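Local coordinates for pyridoxine 4-oxidase (Mesorhizobium loti, PDB 4HA6), which catalyses the FAD-dependent oxidation of the 4-hydroxymethyl group of pyridoxine, with oxygen as electron acceptor, as a member of the GMC oxidoreductase family, at residues Gly297-Ala301 / Ser405-His410. Numbering follows the deposited sequence.
Sequences GNLYA and SRTIGH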
ATOM      1  N   GLY A 297      -4.441 -14.901 -13.792  1.00  5.92           N
ATOM      2  CA  GLY A 297      -5.169 -13.735 -14.279  1.00  5.92           C
ATOM      3  C   GLY A 297      -6.065 -14.151 -15.426  1.00  7.03           C
ATOM      4  O   GLY A 297      -6.061 -15.319 -15.827  1.00 10.55           O
ATOM      5  N   ASN A 298      -6.858 -13.218 -15.939  1.00  8.82           N
ATOM      6  CA  ASN A 298      -7.607 -13.461 -17.172  1.00  4.42           C
ATOM      7  C   ASN A 298      -6.561 -13.398 -18.307  1.00  8.85           C
ATOM      8  O   ASN A 298      -6.328 -12.336 -18.897  1.00  7.12           O
ATOM      9  CB  ASN A 298      -8.694 -12.383 -17.315  1.00  3.72           C
ATOM     10  CG  ASN A 298      -9.707 -12.685 -18.403  1.00  5.66           C
ATOM     11  OD1 ASN A 298     -10.477 -11.800 -18.802  1.00  5.94           O
ATOM     12  ND2 ASN A 298      -9.734 -13.931 -18.878  1.00  4.29           N
ATOM     13  N   LEU A 299      -5.908 -14.537 -18.563  1.00 11.15           N
ATOM     14  CA  LEU A 299      -4.727 -14.634 -19.426  1.00  6.76           C
ATOM     15  C   LEU A 299      -5.119 -14.847 -20.890  1.00  8.37           C
ATOM     16  O   LEU A 299      -5.885 -15.771 -21.193  1.00  8.39           O
ATOM     17  CB  LEU A 299      -3.883 -15.833 -18.973  1.00  9.63           C
ATOM     18  CG  LEU A 299      -2.359 -15.885 -19.115  1.00 26.16           C
ATOM     19  CD1 LEU A 299      -1.899 -17.216 -19.752  1.00 15.52           C
ATOM     20  CD2 LEU A 299      -1.779 -14.669 -19.831  1.00 12.06           C
ATOM     21  N   TYR A 300      -4.584 -14.016 -21.786  1.00  5.04           N
ATOM     22  CA  TYR A 300      -4.886 -14.103 -23.229  1.00  9.81           C
ATOM     23  C   TYR A 300      -3.653 -14.376 -24.087  1.00 11.90           C
ATOM     24  O   TYR A 300      -2.641 -13.671 -23.988  1.00  9.91           O
ATOM     25  CB  TYR A 300      -5.534 -12.800 -23.723  1.00  6.06           C
ATOM     26  CG  TYR A 300      -6.883 -12.538 -23.114  1.00  9.85           C
ATOM     27  CD1 TYR A 300      -8.038 -12.999 -23.734  1.00  6.38           C
ATOM     28  CD2 TYR A 300      -7.006 -11.856 -21.897  1.00  9.90           C
ATOM     29  CE1 TYR A 300      -9.297 -12.779 -23.173  1.00 10.70           C
ATOM     30  CE2 TYR A 300      -8.264 -11.629 -21.324  1.00  9.22           C
ATOM     31  CZ  TYR A 300      -9.402 -12.097 -21.973  1.00  9.20           C
ATOM     32  OH  TYR A 300     -10.651 -11.886 -21.431  1.00  7.03           O
ATOM     33  N   ALA A 301      -3.741 -15.379 -24.953  1.00 16.94           N
ATOM     34  CA  ALA A 301      -2.705 -15.577 -25.960  1.00 15.02           C
ATOM     35  C   ALA A 301      -2.755 -14.383 -26.908  1.00 17.89           C
ATOM     36  O   ALA A 301      -3.845 -13.958 -27.316  1.00 14.39           O
ATOM     37  CB  ALA A 301      -2.946 -16.880 -26.727  1.00 15.09           C
ATOM     38  N   SER A 405     -13.890  -8.616 -16.338  1.00 10.09           N
ATOM     39  CA  SER A 405     -12.616  -8.754 -17.037  1.00 10.30           C
ATOM     40  C   SER A 405     -12.783  -9.480 -18.372  1.00 11.94           C
ATOM     41  O   SER A 405     -12.218  -9.078 -19.401  1.00 11.73           O
ATOM     42  CB  SER A 405     -11.625  -9.531 -16.160  1.00  8.72           C
ATOM     43  OG  SER A 405     -10.364  -9.610 -16.794  1.00  7.75           O
ATOM     44  N   ARG A 406     -13.529 -10.574 -18.354  1.00  6.31           N
ATOM     45  CA  ARG A 406     -13.713 -11.341 -19.576  1.00  9.73           C
ATOM     46  C   ARG A 406     -14.539 -10.552 -20.600  1.00  9.45           C
ATOM     47  O   ARG A 406     -14.226 -10.581 -21.787  1.00  7.33           O
ATOM     48  CB  ARG A 406     -14.316 -12.708 -19.260  1.00  9.03           C
ATOM     49  CG  ARG A 406     -13.418 -13.528 -18.313  1.00  9.89           C
ATOM     50  CD  ARG A 406     -13.951 -14.932 -18.114  1.00 10.60           C
ATOM     51  NE  ARG A 406     -13.781 -15.721 -19.324  1.00  9.98           N
ATOM     52  CZ  ARG A 406     -14.523 -16.779 -19.633  1.00 28.75           C
ATOM     53  NH1 ARG A 406     -15.494 -17.171 -18.817  1.00 29.99           N
ATOM     54  NH2 ARG A 406     -14.299 -17.440 -20.760  1.00 21.90           N
ATOM     55  N   THR A 407     -15.551  -9.817 -20.134  1.00  5.93           N
ATOM     56  CA  THR A 407     -16.350  -8.970 -21.028  1.00  8.87           C
ATOM     57  C   THR A 407     -15.430  -7.967 -21.736  1.00 10.54           C
ATOM     58  O   THR A 407     -15.441  -7.855 -22.970  1.00 10.38           O
ATOM     59  CB  THR A 407     -17.491  -8.232 -20.278  1.00  7.07           C
ATOM     60  OG1 THR A 407     -18.390  -9.193 -19.710  1.00 10.19           O
ATOM     61  CG2 THR A 407     -18.280  -7.330 -21.215  1.00  4.95           C
ATOM     62  N   ILE A 408     -14.614  -7.258 -20.962  1.00  8.79           N
ATOM     63  CA  ILE A 408     -13.657  -6.319 -21.545  1.00  6.19           C
ATOM     64  C   ILE A 408     -12.664  -7.055 -22.442  1.00  6.60           C
ATOM     65  O   ILE A 408     -12.438  -6.641 -23.580  1.00 11.68           O
ATOM     66  CB  ILE A 408     -12.888  -5.517 -20.487  1.00  7.56           C
ATOM     67  CG1 ILE A 408     -13.847  -4.609 -19.705  1.00  7.46           C
ATOM     68  CG2 ILE A 408     -11.788  -4.689 -21.161  1.00  6.30           C
ATOM     69  CD1 ILE A 408     -13.247  -4.014 -18.444  1.00 10.93           C
ATOM     70  N   GLY A 409     -12.088  -8.145 -21.935  1.00  6.78           N
ATOM     71  CA  GLY A 409     -11.114  -8.922 -22.690  1.00  8.60           C
ATOM     72  C   GLY A 409     -11.537  -9.368 -24.086  1.00 10.66           C
ATOM     73  O   GLY A 409     -10.697  -9.470 -24.990  1.00  9.31           O
ATOM     74  N   HIS A 410     -12.828  -9.624 -24.270  1.00  8.51           N
ATOM     75  CA  HIS A 410     -13.323 -10.155 -25.539  1.00 14.01           C
ATOM     76  C   HIS A 410     -13.929  -9.096 -26.447  1.00 10.28           C
ATOM     77  O   HIS A 410     -14.540  -9.427 -27.465  1.00  9.58           O
ATOM     78  CB  HIS A 410     -14.335 -11.273 -25.294  1.00  6.55           C
ATOM     79  CG  HIS A 410     -13.723 -12.518 -24.735  1.00 15.05           C
ATOM     80  ND1 HIS A 410     -13.290 -12.610 -23.428  1.00  8.16           N
ATOM     81  CD2 HIS A 410     -13.451 -13.717 -25.306  1.00 12.10           C
ATOM     82  CE1 HIS A 410     -12.798 -13.818 -23.214  1.00 11.06           C
ATOM     83  NE2 HIS A 410     -12.887 -14.512 -24.337  1.00 16.26           N
TER
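N298 leans from its strand onto the last turn of helix 392-409, meeting S405 and R406. N298 CB lies 3.3 Å from S405 OG. With CG anti to the backbone N (chi1 -169°), the amide is carried on toward the helix. N298 CG packs 3.8 Å from R406 CG. At the tip, N298 OD1 accepts two hydrogen bonds: S405 OG, a short hydroxyl right beside the amide, donates in the carbonyl plane, on a lone pair, at 3.0 Å, and Y300 OH, two residues along the same strand, comes from above that plane at 2.6 Å. The other branch, ND2, donates to L423 O and to E421 OE1, so asparagine, acceptor and donor in one short group, suits this buried place. E421 also forms a salt bridge with R406 NE, and the guanidinium stands almost square to the amide.

Y300 is long enough to span from the strand to the helix end. G409 has no side chain, and Y300 OH takes the place beside it, 3.3 Å from G409 CA. Beyond, the tyrosine ring turns its edge toward the face of H410 in an offset edge-to-face pair, planes 70° apart. H410, the first residue to leave helical geometry, suits this end because H410 ND1 reaches back to R406 O (2.8 Å), which also accepts from H410 N on the opposite face of the carbonyl.

The contact thus joins the C-terminal end of helix 392-409 to strand 293-302, which pairs with strands 355-362 and 418-421 in an antiparallel sheet, consistent with the substrate-binding domain of a GMC oxidoreductase, away from the flavin and pyridoxamine sites; helix 152-163 touches I408.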